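Local coordinates for periplasmic branched-chain amino acid-binding protein (Burkholderia mallei, PDB 3I09) that probably captures branched-chain amino acids or related small molecules in the periplasm for an ABC transporter, and here holds acetoacetic acid in its pocket, at residues Asp283-Thr288 with Ile314-Ala319; Ala34-Lys39 with Thr289-Val294. One frame throughout, in Å; residues are numbered along the deposited sequence.

Contact 1: residues Asp283-Thr288 with Ile314-Ala319; sequences DYSSVT and IDDFYA. With EDO (1,2-ethanediol), chain M.
S285 and Y318 mark the closest backbone approach, with CA atoms 6.2 Å apart where helical residues 283-288 pass the turn that follows strand residues 314-315. The polar link is a short hydrogen bond: S285 OG donates to D316 OD2 at 2.6 Å, arriving at the syn lone pair, on the side of the other oxygen. S285 OG lies anti to its backbone N (chi1 174°), which directs it toward the turn. Water 1 also donates to D316 OD2, at 2.9 Å, and it bonds to T288 OG1 on the helix, so a direct and a water-mediated link run side by side. The second carboxylate oxygen works within the turn. D316 OD1 accepts from Y318 N at 2.9 Å, from above the carboxylate plane, and from A319 N at 3.1 Å, nearly along the C-O bond. These two bonds define an Asx turn and the wider Asx motif, and together they should restrain the rotation of the carboxylate that meets the serine.

Beside this polar link, S285 CB rests against Y318 CB at 3.5 Å. The edge of F317 turns toward the face of Y284 in an offset T-shaped pair, planes at 77° and centroids 5.5 Å apart. F317 itself carries Y318 CB over one face.

W264 stacks on F317 and meets Y284 edge-to-face, while Y120 OH is hydrogen-bonded to S285 OG. The turn connects strands 314-315 and 320-323 of the antiparallel sheet, so the contact seats this hairpin on helix 278-297, whose V287 side packs on helix 22-36.

Contact 2: residues Ala34-Lys39 with Thr289-Val294; sequences ADFGGK and TYLKAV
F36 lays one face of its ring over L291, and this face-on approach sets the geometry of the whole contact. L291 CB stands 3.5 Å from the centroid of the F36 ring and only 8° off the ring normal, so it is a well-centred CH-pi contact rather than a glancing one. The CD1 branch lies near the root of the phenylalanine: L291 CD1 comes within 3.7 Å of F36 CG and 3.8 Å of F36 CB. The two side chains cross at a slant, with contacts spread from the ring centre to F36 CB. With CG anti to the backbone N (chi1 -163°), the ring extends from the helix end to the opposing helix. At the far end, F36 CZ touches the backbone, 3.6 Å from L291 O, and F36 CE1 lies 4.1 Å from the aliphatic K292 CG. No hydrogen bond joins the two segments, so van der Waals and CH-pi packing, including the backbone of L291 and K292 against the ring, makes the contact.

The backbone beyond F36 turns sharply. G37 has a phi of 109° and its N bonds back to A34 O at 3.0 Å, part of a Schellman motif that closes helix 22-36; G38 also has positive phi. The chain then returns past the ring, with K39 O in the ring plane at its edge, and L291 also packs on V40.

Helix 22-36 links the neighbouring parallel strands 5-11 and 43-51 in a beta-alpha-beta crossover, by way of the short edge strand 39-40, and its docking on helix 278-297 is helix-to-helix packing within the alpha/beta layering of a type I periplasmic binding protein.

Contacts 1 and 2 use adjoining segments of helix 278-297, and their centres lie 11 Å apart. A probable hydrogen bond joins them: Y284 OH of contact 1 meets D35 OD2 of contact 2 at 2.5 Å, and the same carboxylate oxygen forms a salt bridge with R267. Apolar packing adds a second link, I314 CD1 to T289 CG2 at 3.8 Å. Helix 278-297 thus carries the hairpin turn 314-319 on one part of its length and the end of helix 22-36 on the next. In contact 1 the Y318 side chain lies about 13 Å from the bound acetoacetic acid; contact 2 lies farther from the centre of the chain (about 22 Å, against 14 Å, from centre to centre). Neither contributes a pocket residue.

Contact 1: residues Asp283-Thr288 with Ile314-Ala319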
ATOM      1  N   ASP A 283      -7.935  -4.531   2.257  1.00 10.32           N
ATOM      2  CA  ASP A 283      -7.965  -5.643   3.207  1.00 11.25           C
ATOM      3  C   ASP A 283      -9.270  -6.442   3.072  1.00 10.50           C
ATOM      4  O   ASP A 283      -9.248  -7.693   2.981  1.00 11.08           O
ATOM      5  CB  ASP A 283      -7.841  -5.160   4.667  1.00 11.73           C
ATOM      6  CG  ASP A 283      -6.456  -4.623   5.048  1.00 15.77           C
ATOM      7  OD1 ASP A 283      -5.440  -5.000   4.427  1.00 16.01           O
ATOM      8  OD2 ASP A 283      -6.415  -3.795   6.025  1.00 15.75           O
ATOM      9  N   TYR A 284     -10.405  -5.732   3.100  1.00 10.66           N
ATOM     10  CA  TYR A 284     -11.710  -6.362   2.955  1.00 10.03           C
ATOM     11  C   TYR A 284     -11.793  -7.069   1.590  1.00 11.16           C
ATOM     12  O   TYR A 284     -12.167  -8.248   1.515  1.00 11.52           O
ATOM     13  CB  TYR A 284     -12.825  -5.331   3.139  1.00 10.36           C
ATOM     14  CG  TYR A 284     -14.238  -5.844   2.959  1.00 10.19           C
ATOM     15  CD1 TYR A 284     -14.706  -6.222   1.718  1.00 13.24           C
ATOM     16  CD2 TYR A 284     -15.117  -5.937   4.046  1.00 11.15           C
ATOM     17  CE1 TYR A 284     -16.014  -6.691   1.543  1.00 13.09           C
ATOM     18  CE2 TYR A 284     -16.447  -6.366   3.873  1.00 10.96           C
ATOM     19  CZ  TYR A 284     -16.856  -6.774   2.623  1.00 11.85           C
ATOM     20  OH  TYR A 284     -18.111  -7.223   2.444  1.00 10.87           O
ATOM     21  N   SER A 285     -11.415  -6.378   0.526  1.00 11.65           N
ATOM     22  CA  SER A 285     -11.558  -6.934  -0.824  1.00 12.68           C
ATOM     23  C   SER A 285     -10.716  -8.189  -1.023  1.00 11.14           C
ATOM     24  O   SER A 285     -11.139  -9.140  -1.661  1.00 11.48           O
ATOM     25  CB  SER A 285     -11.161  -5.873  -1.875  1.00 12.77           C
ATOM     26  OG  SER A 285     -11.153  -6.402  -3.190  1.00 11.85           O
ATOM     27  N   SER A 286      -9.494  -8.157  -0.505  1.00 11.56           N
ATOM     28  CA  SER A 286      -8.537  -9.256  -0.677  1.00 11.61           C
ATOM     29  C   SER A 286      -9.064 -10.508   0.005  1.00 11.12           C
ATOM     30  O   SER A 286      -8.922 -11.618  -0.523  1.00 12.12           O
ATOM     31  CB  SER A 286      -7.131  -8.876  -0.135  1.00 12.29           C
ATOM     32  OG  SER A 286      -7.170  -8.789   1.265  1.00 14.59           O
ATOM     33  N   VAL A 287      -9.738 -10.354   1.155  1.00 11.02           N
ATOM     34  CA  VAL A 287     -10.336 -11.494   1.853  1.00 10.02           C
ATOM     35  C   VAL A 287     -11.521 -12.081   1.071  1.00 10.39           C
ATOM     36  O   VAL A 287     -11.648 -13.293   0.926  1.00 10.64           O
ATOM     37  CB  VAL A 287     -10.696 -11.122   3.325  1.00 10.72           C
ATOM     38  CG1 VAL A 287     -11.580 -12.185   4.005  1.00 10.14           C
ATOM     39  CG2 VAL A 287      -9.352 -10.927   4.105  1.00 11.16           C
ATOM     40  N   THR A 288     -12.376 -11.219   0.550  1.00 10.73           N
ATOM     41  CA  THR A 288     -13.412 -11.662  -0.320  1.00 10.18           C
ATOM     42  C   THR A 288     -12.849 -12.452  -1.519  1.00 10.63           C
ATOM     43  O   THR A 288     -13.342 -13.525  -1.851  1.00 11.54           O
ATOM     44  CB  THR A 288     -14.273 -10.498  -0.815  1.00 11.72           C
ATOM     45  OG1 THR A 288     -14.730  -9.726   0.298  1.00 11.28           O
ATOM     46  CG2 THR A 288     -15.454 -11.044  -1.591  1.00 11.46           C
ATOM     47  N   ILE A 314     -11.594 -10.175 -10.615  1.00 14.18           N
ATOM     48  CA  ILE A 314     -12.025  -9.459  -9.395  1.00 13.38           C
ATOM     49  C   ILE A 314     -12.941  -8.286  -9.815  1.00 13.75           C
ATOM     50  O   ILE A 314     -12.652  -7.549 -10.780  1.00 11.84           O
ATOM     51  CB  ILE A 314     -10.827  -8.954  -8.620  1.00 14.89           C
ATOM     52  CG1 ILE A 314     -10.027 -10.150  -8.078  1.00 15.63           C
ATOM     53  CG2 ILE A 314     -11.310  -7.988  -7.466  1.00 13.73           C
ATOM     54  CD1 ILE A 314      -8.593  -9.885  -7.706  1.00 14.87           C
ATOM     55  N   ASP A 315     -14.096  -8.133  -9.166  1.00 13.61           N
ATOM     56  CA  ASP A 315     -14.975  -7.022  -9.486  1.00 15.37           C
ATOM     57  C   ASP A 315     -15.844  -6.730  -8.277  1.00 15.11           C
ATOM     58  O   ASP A 315     -16.888  -7.353  -8.088  1.00 16.17           O
ATOM     59  CB  ASP A 315     -15.880  -7.331 -10.710  1.00 17.00           C
ATOM     60  CG  ASP A 315     -16.688  -6.124 -11.189  1.00 21.28           C
ATOM     61  OD1 ASP A 315     -16.585  -5.002 -10.639  1.00 25.03           O
ATOM     62  OD2 ASP A 315     -17.433  -6.287 -12.194  1.00 28.16           O
ATOM     63  N   ASP A 316     -15.376  -5.826  -7.439  1.00 12.97           N
ATOM     64  CA  ASP A 316     -16.105  -5.458  -6.245  1.00 12.65           C
ATOM     65  C   ASP A 316     -16.007  -3.933  -6.028  1.00 12.50           C
ATOM     66  O   ASP A 316     -15.545  -3.201  -6.915  1.00 11.40           O
ATOM     67  CB  ASP A 316     -15.645  -6.319  -5.066  1.00 11.40           C
ATOM     68  CG  ASP A 316     -14.176  -6.094  -4.678  1.00 12.69           C
ATOM     69  OD1 ASP A 316     -13.587  -5.067  -5.060  1.00 12.47           O
ATOM     70  OD2 ASP A 316     -13.625  -6.932  -3.927  1.00 15.50           O
ATOM     71  N   PHE A 317     -16.483  -3.460  -4.862  1.00 10.92           N
ATOM     72  CA  PHE A 317     -16.484  -2.042  -4.545  1.00 11.41           C
ATOM     73  C   PHE A 317     -15.054  -1.436  -4.523  1.00 10.81           C
ATOM     74  O   PHE A 317     -14.901  -0.213  -4.636  1.00 11.80           O
ATOM     75  CB  PHE A 317     -17.127  -1.813  -3.162  1.00 10.14           C
ATOM     76  CG  PHE A 317     -16.198  -2.132  -2.050  1.00 11.18           C
ATOM     77  CD1 PHE A 317     -16.036  -3.428  -1.606  1.00 13.02           C
ATOM     78  CD2 PHE A 317     -15.406  -1.145  -1.509  1.00 11.00           C
ATOM     79  CE1 PHE A 317     -15.096  -3.722  -0.638  1.00 15.70           C
ATOM     80  CE2 PHE A 317     -14.483  -1.451  -0.511  1.00 12.44           C
ATOM     81  CZ  PHE A 317     -14.343  -2.746  -0.091  1.00 12.02           C
ATOM     82  N   TYR A 318     -14.050  -2.290  -4.337  1.00 11.57           N
ATOM     83  CA  TYR A 318     -12.643  -1.871  -4.274  1.00 11.03           C
ATOM     84  C   TYR A 318     -12.033  -1.714  -5.678  1.00 10.96           C
ATOM     85  O   TYR A 318     -11.478  -0.671  -5.988  1.00 11.09           O
ATOM     86  CB  TYR A 318     -11.818  -2.839  -3.399  1.00 10.48           C
ATOM     87  CG  TYR A 318     -10.354  -2.495  -3.453  1.00  9.80           C
ATOM     88  CD1 TYR A 318      -9.874  -1.324  -2.827  1.00 10.26           C
ATOM     89  CD2 TYR A 318      -9.452  -3.294  -4.147  1.00 10.65           C
ATOM     90  CE1 TYR A 318      -8.524  -0.954  -2.923  1.00 10.00           C
ATOM     91  CE2 TYR A 318      -8.076  -2.918  -4.270  1.00 11.79           C
ATOM     92  CZ  TYR A 318      -7.639  -1.736  -3.663  1.00 11.82           C
ATOM     93  OH  TYR A 318      -6.298  -1.393  -3.809  1.00 13.49           O
ATOM     94  N   ALA A 319     -12.180  -2.726  -6.530  1.00 11.83           N
ATOM     95  CA  ALA A 319     -11.509  -2.742  -7.815  1.00 11.03           C
ATOM     96  C   ALA A 319     -12.131  -3.707  -8.777  1.00 12.34           C
ATOM     97  O   ALA A 319     -12.781  -4.670  -8.383  1.00 10.94           O
ATOM     98  CB  ALA A 319     -10.001  -3.088  -7.659  1.00 11.94           C
TER
HETATM   99  C1  EDO M  16     -18.498  -1.960  -8.072  1.00 48.90           C
HETATM  100  O1  EDO M  16     -17.824  -0.793  -7.602  1.00 48.49           O
HETATM  101  C2  EDO M  16     -19.099  -2.764  -6.927  1.00 48.22           C
HETATM  102  O2  EDO M  16     -20.519  -2.790  -7.054  1.00 49.17           O
HETATM  103  O   HOH W   1     -15.140  -7.367  -1.543  1.00 15.52           O

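Contact 2: residues Ala34-Lys39 with Thr289-Val294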
ATOM      1  N   ALA A  34     -17.481 -12.100   7.897  1.00 11.81           N
ATOM      2  CA  ALA A  34     -18.891 -12.133   8.267  1.00 11.81           C
ATOM      3  C   ALA A  34     -19.764 -11.978   7.050  1.00 13.04           C
ATOM      4  O   ALA A  34     -20.737 -12.731   6.879  1.00 12.39           O
ATOM      5  CB  ALA A  34     -19.198 -11.045   9.297  1.00 13.11           C
ATOM      6  N   ASP A  35     -19.429 -11.031   6.166  1.00 12.27           N
ATOM      7  CA  ASP A  35     -20.268 -10.816   4.974  1.00 14.65           C
ATOM      8  C   ASP A  35     -20.337 -12.013   4.025  1.00 14.04           C
ATOM      9  O   ASP A  35     -21.367 -12.240   3.376  1.00 13.30           O
ATOM     10  CB  ASP A  35     -19.855  -9.575   4.198  1.00 13.08           C
ATOM     11  CG  ASP A  35     -20.095  -8.280   4.976  1.00 15.88           C
ATOM     12  OD1 ASP A  35     -20.832  -8.271   5.997  1.00 14.83           O
ATOM     13  OD2 ASP A  35     -19.537  -7.247   4.547  1.00 12.97           O
ATOM     14  N   PHE A  36     -19.254 -12.785   3.978  1.00 13.91           N
ATOM     15  CA  PHE A  36     -19.171 -13.980   3.138  1.00 13.52           C
ATOM     16  C   PHE A  36     -20.020 -15.132   3.720  1.00 12.51           C
ATOM     17  O   PHE A  36     -20.299 -16.100   3.031  1.00 12.93           O
ATOM     18  CB  PHE A  36     -17.701 -14.423   3.057  1.00 13.26           C
ATOM     19  CG  PHE A  36     -17.416 -15.380   1.931  1.00 14.00           C
ATOM     20  CD1 PHE A  36     -17.236 -14.916   0.652  1.00 15.27           C
ATOM     21  CD2 PHE A  36     -17.340 -16.741   2.156  1.00 11.41           C
ATOM     22  CE1 PHE A  36     -16.983 -15.797  -0.387  1.00 15.04           C
ATOM     23  CE2 PHE A  36     -17.082 -17.612   1.106  1.00 13.06           C
ATOM     24  CZ  PHE A  36     -16.920 -17.138  -0.153  1.00 13.02           C
ATOM     25  N   GLY A  37     -20.433 -14.982   4.978  1.00 13.46           N
ATOM     26  CA  GLY A  37     -21.230 -15.984   5.712  1.00 13.36           C
ATOM     27  C   GLY A  37     -20.498 -16.713   6.819  1.00 13.68           C
ATOM     28  O   GLY A  37     -21.064 -17.620   7.444  1.00 14.47           O
ATOM     29  N   GLY A  38     -19.240 -16.356   7.096  1.00 14.21           N
ATOM     30  CA  GLY A  38     -18.530 -16.892   8.262  1.00 13.39           C
ATOM     31  C   GLY A  38     -17.982 -18.303   8.118  1.00 14.12           C
ATOM     32  O   GLY A  38     -17.356 -18.816   9.042  1.00 13.14           O
ATOM     33  N   LYS A  39     -18.224 -18.931   6.959  1.00 13.21           N
ATOM     34  CA  LYS A  39     -17.702 -20.250   6.671  1.00 14.25           C
ATOM     35  C   LYS A  39     -17.417 -20.390   5.193  1.00 14.98           C
ATOM     36  O   LYS A  39     -17.894 -19.600   4.374  1.00 13.13           O
ATOM     37  CB  LYS A  39     -18.686 -21.323   7.121  1.00 16.21           C
ATOM     38  CG  LYS A  39     -20.035 -21.186   6.590  1.00 18.69           C
ATOM     39  CD  LYS A  39     -20.906 -22.414   6.970  1.00 26.19           C
ATOM     40  CE  LYS A  39     -21.917 -22.698   5.819  1.00 27.24           C
ATOM     41  NZ  LYS A  39     -22.666 -23.983   5.972  1.00 31.25           N
ATOM     42  N   THR A 289     -11.798 -11.926  -2.127  1.00 10.80           N
ATOM     43  CA  THR A 289     -11.144 -12.580  -3.268  1.00 10.25           C
ATOM     44  C   THR A 289     -10.585 -13.956  -2.889  1.00 11.79           C
ATOM     45  O   THR A 289     -10.793 -14.940  -3.608  1.00 11.05           O
ATOM     46  CB  THR A 289     -10.099 -11.637  -3.853  1.00 10.14           C
ATOM     47  OG1 THR A 289     -10.797 -10.485  -4.371  1.00 11.16           O
ATOM     48  CG2 THR A 289      -9.253 -12.350  -4.937  1.00 11.21           C
ATOM     49  N   TYR A 290      -9.853 -14.036  -1.776  1.00 10.48           N
ATOM     50  CA  TYR A 290      -9.378 -15.327  -1.288  1.00 10.55           C
ATOM     51  C   TYR A 290     -10.530 -16.311  -1.057  1.00 10.48           C
ATOM     52  O   TYR A 290     -10.456 -17.460  -1.482  1.00  9.28           O
ATOM     53  CB  TYR A 290      -8.590 -15.144  -0.001  1.00 10.55           C
ATOM     54  CG  TYR A 290      -8.192 -16.432   0.631  1.00 10.70           C
ATOM     55  CD1 TYR A 290      -7.130 -17.173   0.144  1.00 11.76           C
ATOM     56  CD2 TYR A 290      -8.910 -16.939   1.728  1.00 13.10           C
ATOM     57  CE1 TYR A 290      -6.782 -18.399   0.742  1.00 12.46           C
ATOM     58  CE2 TYR A 290      -8.577 -18.144   2.314  1.00 12.54           C
ATOM     59  CZ  TYR A 290      -7.517 -18.868   1.806  1.00 12.72           C
ATOM     60  OH  TYR A 290      -7.171 -20.081   2.343  1.00 15.32           O
ATOM     61  N   LEU A 291     -11.557 -15.882  -0.320  1.00 10.99           N
ATOM     62  CA  LEU A 291     -12.645 -16.781   0.031  1.00 11.36           C
ATOM     63  C   LEU A 291     -13.366 -17.275  -1.225  1.00 11.94           C
ATOM     64  O   LEU A 291     -13.759 -18.436  -1.277  1.00 11.66           O
ATOM     65  CB  LEU A 291     -13.620 -16.181   1.058  1.00 11.74           C
ATOM     66  CG  LEU A 291     -13.015 -15.935   2.466  1.00 12.27           C
ATOM     67  CD1 LEU A 291     -13.978 -15.141   3.368  1.00 12.21           C
ATOM     68  CD2 LEU A 291     -12.606 -17.238   3.120  1.00 11.57           C
ATOM     69  N   LYS A 292     -13.521 -16.406  -2.226  1.00 11.56           N
ATOM     70  CA  LYS A 292     -14.158 -16.816  -3.488  1.00 12.27           C
ATOM     71  C   LYS A 292     -13.325 -17.886  -4.166  1.00 11.33           C
ATOM     72  O   LYS A 292     -13.872 -18.789  -4.778  1.00 12.47           O
ATOM     73  CB  LYS A 292     -14.376 -15.640  -4.438  1.00 12.80           C
ATOM     74  CG  LYS A 292     -15.545 -14.784  -4.045  1.00 15.65           C
ATOM     75  CD  LYS A 292     -15.754 -13.590  -4.995  1.00 21.66           C
ATOM     76  CE  LYS A 292     -17.095 -12.841  -4.690  1.00 23.90           C
ATOM     77  NZ  LYS A 292     -18.347 -13.630  -4.974  1.00 26.18           N
ATOM     78  N   ALA A 293     -12.005 -17.772  -4.070  1.00 11.15           N
ATOM     79  CA  ALA A 293     -11.121 -18.741  -4.664  1.00 10.96           C
ATOM     80  C   ALA A 293     -11.178 -20.096  -3.939  1.00 11.85           C
ATOM     81  O   ALA A 293     -11.245 -21.135  -4.581  1.00 12.95           O
ATOM     82  CB  ALA A 293      -9.709 -18.185  -4.691  1.00  9.52           C
ATOM     83  N   VAL A 294     -11.217 -20.072  -2.612  1.00 11.25           N
ATOM     84  CA  VAL A 294     -11.357 -21.305  -1.826  1.00 12.04           C
ATOM     85  C   VAL A 294     -12.706 -21.953  -2.152  1.00 12.65           C
ATOM     86  O   VAL A 294     -12.751 -23.146  -2.328  1.00 14.04           O
ATOM     87  CB  VAL A 294     -11.267 -21.063  -0.328  1.00 12.27           C
ATOM     88  CG1 VAL A 294     -11.602 -22.352   0.468  1.00 11.93           C
ATOM     89  CG2 VAL A 294      -9.829 -20.552   0.063  1.00 10.53           C
TER